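Local coordinates for protein carboxypeptidase 1 (Deinococcus radiodurans str. R1, PDB 5GIV) that probably removes amino acids one at a time from the C-terminus of peptides, with broad specificity, using one bound zinc ion per subunit, at residues I218-Y223 / A448-S453; A260-L265 / A311-Y316; A315-W320 / E334-A339; A352-Y357 / G495-L500. All coordinates share one frame; numbering follows the deposited sequence.

Interaction 1 of 4, residues I218-Y223 / A448-S453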
# COMPACT_ATOMS: atom_id res chain seq x y z
N ILE A 218 -19.20 -5.97 10.87
CA ILE A 218 -19.22 -4.67 10.21
C ILE A 218 -19.76 -4.81 8.80
O ILE A 218 -20.34 -3.87 8.24
CB ILE A 218 -17.84 -3.99 10.23
CG1 ILE A 218 -16.87 -4.73 9.31
CG2 ILE A 218 -17.33 -3.86 11.66
CD1 ILE A 218 -15.50 -4.08 9.23
N ARG A 219 -19.58 -5.98 8.18
CA ARG A 219 -20.24 -6.24 6.92
C ARG A 219 -21.75 -6.08 7.06
O ARG A 219 -22.39 -5.41 6.25
CB ARG A 219 -19.88 -7.63 6.41
CG ARG A 219 -20.46 -7.98 5.07
CD ARG A 219 -21.50 -9.08 5.20
NE ARG A 219 -20.89 -10.41 5.31
CZ ARG A 219 -21.10 -11.24 6.32
NH1 ARG A 219 -21.89 -10.88 7.32
NH2 ARG A 219 -20.53 -12.44 6.34
N ASP A 220 -22.33 -6.67 8.11
CA ASP A 220 -23.76 -6.49 8.38
C ASP A 220 -24.08 -5.04 8.71
O ASP A 220 -25.15 -4.54 8.38
CB ASP A 220 -24.25 -7.39 9.52
CG ASP A 220 -24.11 -8.86 9.21
OD1 ASP A 220 -23.86 -9.22 8.04
OD2 ASP A 220 -24.30 -9.67 10.15
N TYR A 221 -23.17 -4.36 9.42
CA TYR A 221 -23.38 -2.93 9.69
C TYR A 221 -23.62 -2.17 8.39
O TYR A 221 -24.46 -1.26 8.33
CB TYR A 221 -22.18 -2.35 10.44
CG TYR A 221 -22.17 -2.50 11.96
CD1 TYR A 221 -23.15 -3.22 12.62
CD2 TYR A 221 -21.16 -1.91 12.72
CE1 TYR A 221 -23.12 -3.34 14.02
CE2 TYR A 221 -21.13 -2.02 14.08
CZ TYR A 221 -22.11 -2.73 14.74
OH TYR A 221 -22.07 -2.83 16.11
N GLY A 222 -22.90 -2.53 7.33
CA GLY A 222 -23.00 -1.83 6.06
C GLY A 222 -21.66 -1.42 5.49
O GLY A 222 -21.62 -0.69 4.49
N TYR A 223 -20.57 -1.84 6.12
CA TYR A 223 -19.24 -1.54 5.58
C TYR A 223 -19.07 -2.26 4.25
O TYR A 223 -19.38 -3.45 4.14
CB TYR A 223 -18.15 -1.95 6.56
CG TYR A 223 -16.75 -1.56 6.12
CD1 TYR A 223 -16.35 -0.24 6.14
CD2 TYR A 223 -15.83 -2.53 5.71
CE1 TYR A 223 -15.08 0.12 5.74
CE2 TYR A 223 -14.56 -2.18 5.31
CZ TYR A 223 -14.19 -0.86 5.33
OH TYR A 223 -12.93 -0.50 4.94
N ALA A 448 -31.52 -7.48 16.33
CA ALA A 448 -31.55 -8.90 16.67
C ALA A 448 -31.64 -9.77 15.43
O ALA A 448 -31.29 -10.95 15.49
CB ALA A 448 -32.72 -9.20 17.60
N ARG A 449 -32.10 -9.21 14.32
CA ARG A 449 -32.17 -9.88 13.03
C ARG A 449 -30.94 -9.60 12.16
O ARG A 449 -30.94 -9.96 10.97
CB ARG A 449 -33.45 -9.44 12.30
CG ARG A 449 -33.88 -10.33 11.15
CD ARG A 449 -35.26 -9.93 10.61
NE ARG A 449 -35.28 -8.58 10.04
CZ ARG A 449 -35.74 -7.50 10.66
NH1 ARG A 449 -36.24 -7.61 11.89
NH2 ARG A 449 -35.71 -6.31 10.06
N LYS A 450 -29.89 -8.97 12.72
CA LYS A 450 -28.68 -8.58 11.98
C LYS A 450 -29.00 -7.61 10.85
O LYS A 450 -28.29 -7.54 9.85
CB LYS A 450 -27.92 -9.79 11.45
CG LYS A 450 -27.53 -10.77 12.55
CD LYS A 450 -26.65 -11.89 12.05
CE LYS A 450 -26.30 -12.85 13.18
NZ LYS A 450 -25.48 -14.01 12.74
N ASP A 451 -30.08 -6.84 11.01
CA ASP A 451 -30.53 -5.89 10.01
C ASP A 451 -30.30 -4.47 10.54
O ASP A 451 -31.04 -4.01 11.42
CB ASP A 451 -32.00 -6.13 9.69
CG ASP A 451 -32.58 -5.10 8.75
OD1 ASP A 451 -31.81 -4.43 8.03
OD2 ASP A 451 -33.81 -4.97 8.72
N PHE A 452 -29.32 -3.78 9.97
CA PHE A 452 -28.98 -2.42 10.39
C PHE A 452 -29.34 -1.38 9.34
O PHE A 452 -28.90 -0.23 9.44
CB PHE A 452 -27.50 -2.34 10.75
CG PHE A 452 -27.10 -3.30 11.81
CD1 PHE A 452 -27.30 -2.98 13.15
CD2 PHE A 452 -26.56 -4.53 11.49
CE1 PHE A 452 -26.96 -3.87 14.15
CE2 PHE A 452 -26.21 -5.43 12.48
CZ PHE A 452 -26.41 -5.10 13.82
N SER A 453 -30.14 -1.76 8.35
CA SER A 453 -30.38 -0.89 7.21
C SER A 453 -31.18 0.36 7.58
O SER A 453 -30.97 1.43 6.99
CB SER A 453 -31.07 -1.69 6.11
OG SER A 453 -32.23 -2.32 6.62
O HOH W 1 -27.96 -4.75 7.99

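Interaction 2 of 4, residues A260-L265 / A311-Y316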
# COMPACT_ATOMS: atom_id res chain seq x y z
N ALA A 260 -10.02 -6.38 19.91
CA ALA A 260 -10.13 -6.39 18.45
C ALA A 260 -11.56 -6.09 18.01
O ALA A 260 -11.79 -5.28 17.11
CB ALA A 260 -9.68 -7.74 17.90
N LEU A 261 -12.54 -6.73 18.65
CA LEU A 261 -13.92 -6.54 18.22
C LEU A 261 -14.31 -5.06 18.26
O LEU A 261 -14.82 -4.52 17.28
CB LEU A 261 -14.87 -7.37 19.08
CG LEU A 261 -16.33 -7.10 18.77
CD1 LEU A 261 -16.55 -7.30 17.28
CD2 LEU A 261 -17.25 -8.02 19.57
N TYR A 262 -14.07 -4.40 19.39
CA TYR A 262 -14.58 -3.04 19.53
C TYR A 262 -13.69 -1.99 18.87
O TYR A 262 -14.21 -0.93 18.48
CB TYR A 262 -14.86 -2.76 21.01
CG TYR A 262 -16.12 -3.51 21.41
CD1 TYR A 262 -17.37 -3.07 20.98
CD2 TYR A 262 -16.06 -4.69 22.15
CE1 TYR A 262 -18.53 -3.76 21.30
CE2 TYR A 262 -17.22 -5.39 22.48
CZ TYR A 262 -18.44 -4.91 22.05
OH TYR A 262 -19.60 -5.58 22.35
N SER A 263 -12.39 -2.26 18.69
CA SER A 263 -11.59 -1.43 17.79
C SER A 263 -12.13 -1.49 16.37
O SER A 263 -12.21 -0.46 15.68
CB SER A 263 -10.13 -1.87 17.80
OG SER A 263 -9.47 -1.58 19.02
N THR A 264 -12.49 -2.69 15.90
CA THR A 264 -13.00 -2.84 14.54
C THR A 264 -14.35 -2.14 14.38
O THR A 264 -14.55 -1.39 13.42
CB THR A 264 -13.08 -4.32 14.18
OG1 THR A 264 -11.75 -4.85 14.07
CG2 THR A 264 -13.80 -4.53 12.86
N LEU A 265 -15.27 -2.33 15.33
CA LEU A 265 -16.56 -1.66 15.24
C LEU A 265 -16.38 -0.15 15.27
O LEU A 265 -17.00 0.58 14.49
CB LEU A 265 -17.48 -2.11 16.37
CG LEU A 265 -17.77 -3.61 16.53
CD1 LEU A 265 -18.90 -3.85 17.52
CD2 LEU A 265 -18.10 -4.22 15.19
N ALA A 311 -29.31 -5.88 22.29
CA ALA A 311 -29.81 -6.39 21.02
C ALA A 311 -28.68 -6.93 20.14
O ALA A 311 -28.86 -7.90 19.40
CB ALA A 311 -30.58 -5.30 20.28
N PHE A 312 -27.51 -6.29 20.19
CA PHE A 312 -26.37 -6.75 19.41
C PHE A 312 -26.00 -8.18 19.76
O PHE A 312 -25.77 -9.01 18.87
CB PHE A 312 -25.18 -5.80 19.62
CG PHE A 312 -23.94 -6.19 18.87
CD1 PHE A 312 -23.08 -7.16 19.36
CD2 PHE A 312 -23.63 -5.57 17.66
CE1 PHE A 312 -21.94 -7.50 18.67
CE2 PHE A 312 -22.49 -5.91 16.96
CZ PHE A 312 -21.64 -6.87 17.46
N TRP A 313 -25.93 -8.50 21.05
CA TRP A 313 -25.49 -9.84 21.44
C TRP A 313 -26.60 -10.88 21.33
O TRP A 313 -26.31 -12.07 21.13
CB TRP A 313 -24.90 -9.80 22.85
CG TRP A 313 -23.55 -9.18 22.82
CD1 TRP A 313 -23.19 -7.94 23.25
CD2 TRP A 313 -22.37 -9.75 22.24
NE1 TRP A 313 -21.86 -7.71 23.01
CE2 TRP A 313 -21.33 -8.81 22.38
CE3 TRP A 313 -22.09 -10.98 21.62
CZ2 TRP A 313 -20.03 -9.05 21.94
CZ3 TRP A 313 -20.79 -11.22 21.17
CH2 TRP A 313 -19.78 -10.26 21.34
N ALA A 314 -27.87 -10.46 21.43
CA ALA A 314 -28.94 -11.39 21.08
C ALA A 314 -28.79 -11.89 19.65
O ALA A 314 -29.14 -13.04 19.35
CB ALA A 314 -30.31 -10.73 21.26
N ALA A 315 -28.23 -11.06 18.77
CA ALA A 315 -28.08 -11.40 17.36
C ALA A 315 -26.80 -12.18 17.07
O ALA A 315 -26.81 -13.09 16.24
CB ALA A 315 -28.10 -10.14 16.50
N TYR A 316 -25.70 -11.87 17.78
CA TYR A 316 -24.40 -12.41 17.41
C TYR A 316 -23.83 -13.41 18.40
O TYR A 316 -22.82 -14.05 18.08
CB TYR A 316 -23.39 -11.27 17.20
CG TYR A 316 -23.64 -10.52 15.92
CD1 TYR A 316 -23.32 -11.09 14.70
CD2 TYR A 316 -24.20 -9.25 15.93
CE1 TYR A 316 -23.55 -10.42 13.52
CE2 TYR A 316 -24.43 -8.56 14.75
CZ TYR A 316 -24.11 -9.16 13.56
OH TYR A 316 -24.34 -8.51 12.36

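Interaction 3 of 4, residues A315-W320 / E334-A339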
# COMPACT_ATOMS: atom_id res chain seq x y z
N ALA A 315 -28.23 -11.06 18.77
CA ALA A 315 -28.08 -11.40 17.36
C ALA A 315 -26.80 -12.18 17.07
O ALA A 315 -26.81 -13.09 16.24
CB ALA A 315 -28.10 -10.14 16.50
N TYR A 316 -25.70 -11.87 17.78
CA TYR A 316 -24.40 -12.41 17.41
C TYR A 316 -23.83 -13.41 18.40
O TYR A 316 -22.82 -14.05 18.08
CB TYR A 316 -23.39 -11.27 17.20
CG TYR A 316 -23.64 -10.52 15.92
CD1 TYR A 316 -23.32 -11.09 14.70
CD2 TYR A 316 -24.20 -9.25 15.93
CE1 TYR A 316 -23.55 -10.42 13.52
CE2 TYR A 316 -24.43 -8.56 14.75
CZ TYR A 316 -24.11 -9.16 13.56
OH TYR A 316 -24.34 -8.51 12.36
N PHE A 317 -24.43 -13.59 19.57
CA PHE A 317 -23.84 -14.56 20.49
C PHE A 317 -23.76 -15.94 19.86
O PHE A 317 -22.80 -16.68 20.10
CB PHE A 317 -24.63 -14.61 21.80
CG PHE A 317 -23.99 -15.48 22.84
CD1 PHE A 317 -22.86 -15.04 23.50
CD2 PHE A 317 -24.51 -16.73 23.14
CE1 PHE A 317 -22.26 -15.82 24.47
CE2 PHE A 317 -23.91 -17.52 24.11
CZ PHE A 317 -22.78 -17.07 24.77
N GLY A 318 -24.75 -16.29 19.03
CA GLY A 318 -24.72 -17.58 18.37
C GLY A 318 -23.48 -17.76 17.51
O GLY A 318 -22.75 -18.74 17.66
N ASP A 319 -23.23 -16.81 16.61
CA ASP A 319 -22.00 -16.86 15.81
C ASP A 319 -20.77 -16.81 16.72
O ASP A 319 -19.80 -17.55 16.52
CB ASP A 319 -21.98 -15.72 14.80
CG ASP A 319 -20.69 -15.65 14.00
OD1 ASP A 319 -19.86 -16.56 14.12
OD2 ASP A 319 -20.49 -14.70 13.22
N TRP A 320 -20.83 -15.97 17.74
CA TRP A 320 -19.74 -15.86 18.70
C TRP A 320 -19.48 -17.19 19.40
O TRP A 320 -18.34 -17.68 19.43
CB TRP A 320 -20.09 -14.77 19.71
CG TRP A 320 -19.04 -14.39 20.71
CD1 TRP A 320 -19.04 -14.66 22.04
CD2 TRP A 320 -17.86 -13.62 20.45
NE1 TRP A 320 -17.93 -14.12 22.63
CE2 TRP A 320 -17.19 -13.47 21.68
CE3 TRP A 320 -17.31 -13.05 19.30
CZ2 TRP A 320 -15.99 -12.78 21.79
CZ3 TRP A 320 -16.12 -12.36 19.42
CH2 TRP A 320 -15.47 -12.23 20.65
N GLU A 334 -26.50 -13.42 28.12
CA GLU A 334 -26.58 -12.25 29.00
C GLU A 334 -25.24 -11.94 29.66
O GLU A 334 -24.93 -10.78 29.92
CB GLU A 334 -27.68 -12.46 30.05
CG GLU A 334 -27.81 -11.37 31.13
CD GLU A 334 -28.32 -10.02 30.61
OE1 GLU A 334 -28.33 -9.04 31.39
OE2 GLU A 334 -28.73 -9.93 29.42
N GLU A 335 -24.44 -12.97 29.95
CA GLU A 335 -23.16 -12.72 30.59
C GLU A 335 -22.18 -12.06 29.62
O GLU A 335 -21.41 -11.17 30.01
CB GLU A 335 -22.59 -14.02 31.15
CG GLU A 335 -23.33 -14.47 32.40
CD GLU A 335 -22.84 -15.79 32.93
OE1 GLU A 335 -22.72 -16.75 32.15
OE2 GLU A 335 -22.59 -15.87 34.15
N MET A 336 -22.21 -12.45 28.35
CA MET A 336 -21.36 -11.80 27.36
C MET A 336 -21.76 -10.33 27.19
O MET A 336 -20.88 -9.47 27.04
CB MET A 336 -21.42 -12.54 26.03
CG MET A 336 -20.58 -11.92 24.94
SD MET A 336 -18.83 -11.94 25.35
CE MET A 336 -18.55 -13.68 25.48
N TYR A 337 -23.06 -10.04 27.22
CA TYR A 337 -23.49 -8.64 27.15
C TYR A 337 -23.00 -7.84 28.35
O TYR A 337 -22.59 -6.69 28.20
CB TYR A 337 -25.02 -8.55 27.04
CG TYR A 337 -25.56 -7.20 27.45
CD1 TYR A 337 -25.43 -6.10 26.62
CD2 TYR A 337 -26.20 -7.03 28.67
CE1 TYR A 337 -25.92 -4.86 27.00
CE2 TYR A 337 -26.70 -5.80 29.06
CZ TYR A 337 -26.56 -4.72 28.22
OH TYR A 337 -27.05 -3.50 28.61
N ARG A 338 -23.05 -8.42 29.55
CA ARG A 338 -22.59 -7.67 30.70
C ARG A 338 -21.08 -7.51 30.70
O ARG A 338 -20.57 -6.47 31.14
CB ARG A 338 -23.05 -8.34 32.00
CG ARG A 338 -24.54 -8.54 32.09
CD ARG A 338 -24.91 -9.42 33.28
NE ARG A 338 -25.36 -8.63 34.41
CZ ARG A 338 -26.64 -8.34 34.63
NH1 ARG A 338 -27.58 -8.79 33.80
NH2 ARG A 338 -26.99 -7.60 35.68
N ALA A 339 -20.35 -8.50 30.18
CA ALA A 339 -18.90 -8.46 30.25
C ALA A 339 -18.29 -7.38 29.37
O ALA A 339 -17.18 -6.92 29.65
CB ALA A 339 -18.33 -9.83 29.87

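Interaction 4 of 4, residues A352-Y357 / G495-L500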
# COMPACT_ATOMS: atom_id res chain seq x y z
N ALA A 352 -10.56 3.18 28.08
CA ALA A 352 -11.43 3.49 29.21
C ALA A 352 -12.89 3.24 28.85
O ALA A 352 -13.29 3.36 27.69
CB ALA A 352 -11.21 4.93 29.67
N ASP A 353 -13.66 2.85 29.86
CA ASP A 353 -15.05 2.45 29.69
C ASP A 353 -15.95 3.65 29.37
O ASP A 353 -15.53 4.81 29.38
CB ASP A 353 -15.54 1.77 30.96
CG ASP A 353 -15.49 2.71 32.15
OD1 ASP A 353 -16.41 3.53 32.30
OD2 ASP A 353 -14.51 2.64 32.91
N GLU A 354 -17.23 3.35 29.13
CA GLU A 354 -18.18 4.38 28.74
C GLU A 354 -18.36 5.44 29.81
O GLU A 354 -18.72 6.58 29.49
CB GLU A 354 -19.54 3.75 28.43
CG GLU A 354 -19.65 3.08 27.07
CD GLU A 354 -21.08 2.69 26.75
OE1 GLU A 354 -21.62 1.82 27.46
OE2 GLU A 354 -21.65 3.26 25.80
N LEU A 355 -18.14 5.09 31.08
CA LEU A 355 -18.49 6.02 32.14
C LEU A 355 -17.32 6.92 32.56
O LEU A 355 -17.54 8.09 32.89
CB LEU A 355 -19.02 5.26 33.36
CG LEU A 355 -20.36 4.56 33.17
CD1 LEU A 355 -20.87 4.03 34.49
CD2 LEU A 355 -21.38 5.50 32.52
N THR A 356 -16.10 6.39 32.59
CA THR A 356 -14.95 7.16 33.04
C THR A 356 -14.16 7.79 31.90
O THR A 356 -13.26 8.59 32.17
CB THR A 356 -14.02 6.28 33.89
OG1 THR A 356 -13.45 5.26 33.06
CG2 THR A 356 -14.80 5.63 35.04
N TYR A 357 -14.50 7.49 30.64
CA TYR A 357 -13.67 7.94 29.52
C TYR A 357 -13.47 9.44 29.54
O TYR A 357 -12.34 9.93 29.39
CB TYR A 357 -14.30 7.51 28.19
CG TYR A 357 -13.46 7.93 26.99
CD1 TYR A 357 -13.61 9.18 26.40
CD2 TYR A 357 -12.49 7.07 26.48
CE1 TYR A 357 -12.83 9.55 25.31
CE2 TYR A 357 -11.71 7.44 25.40
CZ TYR A 357 -11.88 8.68 24.83
OH TYR A 357 -11.11 9.03 23.75
N GLY A 495 -29.63 5.18 32.01
CA GLY A 495 -30.54 4.07 31.80
C GLY A 495 -29.81 2.75 31.63
O GLY A 495 -30.19 1.73 32.21
N LYS A 496 -28.75 2.74 30.82
CA LYS A 496 -28.05 1.49 30.54
C LYS A 496 -27.36 0.95 31.78
O LYS A 496 -27.52 -0.22 32.14
CB LYS A 496 -27.05 1.70 29.41
CG LYS A 496 -26.17 0.49 29.13
CD LYS A 496 -25.15 0.80 28.04
CE LYS A 496 -24.29 -0.41 27.75
NZ LYS A 496 -23.32 -0.15 26.68
N TYR A 497 -26.58 1.80 32.46
CA TYR A 497 -25.80 1.34 33.60
C TYR A 497 -26.63 1.29 34.88
O TYR A 497 -26.37 0.45 35.74
CB TYR A 497 -24.57 2.23 33.77
CG TYR A 497 -23.58 1.92 32.68
CD1 TYR A 497 -23.62 2.58 31.46
CD2 TYR A 497 -22.64 0.90 32.84
CE1 TYR A 497 -22.73 2.26 30.45
CE2 TYR A 497 -21.76 0.57 31.84
CZ TYR A 497 -21.80 1.25 30.65
OH TYR A 497 -20.91 0.90 29.66
N GLY A 498 -27.65 2.14 34.99
CA GLY A 498 -28.60 1.96 36.07
C GLY A 498 -29.22 0.58 36.07
O GLY A 498 -29.36 -0.04 37.13
N GLU A 499 -29.54 0.06 34.89
CA GLU A 499 -30.17 -1.26 34.80
C GLU A 499 -29.16 -2.40 34.89
O GLU A 499 -29.49 -3.48 35.39
CB GLU A 499 -30.98 -1.36 33.51
CG GLU A 499 -31.98 -2.51 33.50
CD GLU A 499 -31.40 -3.80 32.95
OE1 GLU A 499 -30.70 -3.74 31.91
OE2 GLU A 499 -31.63 -4.88 33.55
N LEU A 500 -27.92 -2.18 34.41
CA LEU A 500 -26.91 -3.23 34.47
C LEU A 500 -26.47 -3.49 35.91
O LEU A 500 -26.32 -4.65 36.31
CB LEU A 500 -25.69 -2.85 33.62
CG LEU A 500 -25.66 -3.35 32.18
CD1 LEU A 500 -24.60 -2.62 31.38
CD2 LEU A 500 -25.42 -4.84 32.14
O HOH W 2 -18.30 0.15 29.74

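Interaction 1 of 4, residues I218-Y223 / A448-S453
One water ties D220 to F452: it accepts from F452 N at 2.6 Å and donates to D220 O at 2.8 Å, with a weak further link to K450 O. It bridges the end of helix 207-221 and a Schellman motif, in which K450, at positive phi, is the C-prime residue closing helix 443-448. F452 then stands at the N-cap position of helix 453-464. Beside the water, Y221 and F452 form an edge-to-face (T-shaped) pair, ring planes at 80° and centroids 4.9 Å apart. Y221 gives the edge, its CD1 standing over the centre of the F452 ring. F452 takes that position with CG anti to its own carbonyl carbon (chi1 -57°), and W302 and V306 of helix 292-306 pack on it too. The polar end of D220 is held from other directions: R219 NH1 reaches OD1 at 2.7 Å from above the carboxylate plane, and Y316 OH bonds to OD2. The K450 side chain touches with its aliphatic part, CD lying 3.7 Å from D220 OD2, while its end leads away. The edge of the F452 ring meets the backbone, CD2 lying 3.4 Å from D220 O.

Interaction 2 of 4, residues A260-L265 / A311-Y316
W313 and Y262 cross obliquely, and the indole N-H is turned roughly toward the phenol oxygen: W313 NE1 donates to Y262 OH over 3.2 Å. The bond is bent, 138° at the hydrogen, and the oxygen lies 16° out of the indole plane, so it is a modest interaction. Y262 OH is also hydrogen-bonded to G307 O, which gives the phenol a second polar partner in a buried setting. W313 takes its place with CG anti to its carbonyl carbon (chi1 -75°), which swings the indole across toward the other helix. L261 comes from the opposite direction, its CD2 resting 3.8 Å from W313 CZ2. The axes of segments 260-265 and 311-316 stay 15.3 Å apart at their closest, so long side chains have to span the interval. Helix 257-275 carries the HExxH zinc-binding sequence, with H266 and H270 as metal ligands, and L265 immediately precedes the first of them. L265 and F312 come from opposite directions, CD1 of L265 lying 4.1 Å from F312 CZ. On its own helix the F312 ring sets its edge, through CD1, over one face of the W313 indole and takes Y316 CD2 over the centre of one of its own faces. Exchanging W313 for a leucine removes the indole N-H and would probably leave Y262 OH without its donor and a gap beside L261 CD2. V217 and Y221 of helix 207-221 pack on F312, and M336 of helix 333-339 on W313.

Interaction 3 of 4, residues A315-W320 / E334-A339
M336 reaches from helix 333-339 to two aromatic residues, F317 and W320, of helix 310-323. Its CB starts at the phenylalanine, 3.7 Å from F317 CE1, with the ring approaching obliquely. CG is anti to the backbone N (chi1 179°), which sends the chain out toward helix 310-323; M336 CG lies 4.1 Å from both F317 CD1 and W320 NE1. The chain then bends at chi2 and again at chi3, bringing the thioether across to the edge of the indole. SD lies 4.4 Å from the centroid of the W320 five-membered ring and 51° off its normal, an oblique Met-aromatic contact. The terminal CE ends at the indole edge, near the ring plane, 3.6 Å from W320 CD1; its still closer approach to NE1 is too short to be trusted in detail. The two helices follow one another in the chain, and their packing lies away from the zinc site. Helix 310-323 is kinked here, the N atoms of G318 and D319 lacking bonds to the preceding turn, while F213 of helix 207-221, W313 and F324 meet W320 edge-to-face. Cutting M336 back to an alanine takes away everything beyond CB and is likely to open a gap beside the W320 indole edge, with the sulfur-aromatic contact lost. The contact is thus almost wholly apolar: buried W320 NE1 has no hydrogen-bond partner in the model and is left with the thioether as neighbour, which probably offers it little as an acceptor, so dispersion presumably carries most of the attraction.

Interaction 4 of 4, residues A352-Y357 / G495-L500
E354 sits in an Asx turn, and its OE1 accepts two bonds from the C-terminal helix 487-501, one from K496 NZ and one from Y497 OH. In that turn D353 OD1 takes the backbone N-H of L355 and, from above the carboxylate plane, that of T356, which shapes the last turn of the loop leading into helix 357-372. The tight side is apolar. L355 sits over one face of the Y497 ring, its CG 4.1 Å from the centroid and only 6° off the normal, a CH-pi contact in which the isopropyl group straddles the ring. L355 CD2 meets Y497 CD1 at 3.8 Å and L355 CD1 meets Y497 CG at 3.9 Å. Y497 keeps its ring there with CG anti to the carbonyl carbon (chi1 -73°), and L186, A187 and V190 of helix 169-193 pack against L355 as well. The polar side is gripped differently. K496, fully extended, brings NZ to 2.7 Å from E354 OE1 on the syn side, 29° out of the carboxylate plane, as a salt bridge; N341 OD1 is its strongest polar partner, and Y492 OH bonds both this ammonium and E354 OE2. The Y497 OH bond to E354 OE1, which meets the edge of the phenol, is modelled very short at 2.5 Å. The loose part is the water beside it, which has only a weak link to E354 N. That water gives its firmer bond to the tyrosine, lying 2.7 Å from Y497 OH.

In the fold
From the N terminus, interaction 1 opens at the end of helix 207-221 and closes 225 residues later, before helix 453-464. Interactions 2 and 3 both fall within that span: the first joins the zinc-binding helix 257-275 to helix 310-323, and the second, starting on the shared residues A315 and Y316, brings helix 333-339 back onto helix 310-323. Interaction 4 begins at 352-357, still inside the span, but closes at 495-500, so it crosses interaction 1. Helix 310-323 thus joins three contacts, since Y316 also bonds to D220 of interaction 1. Interaction 4 meets interaction 3 where Y337 and R338 pack on L500, bringing the C-terminal helix 487-501 into this group.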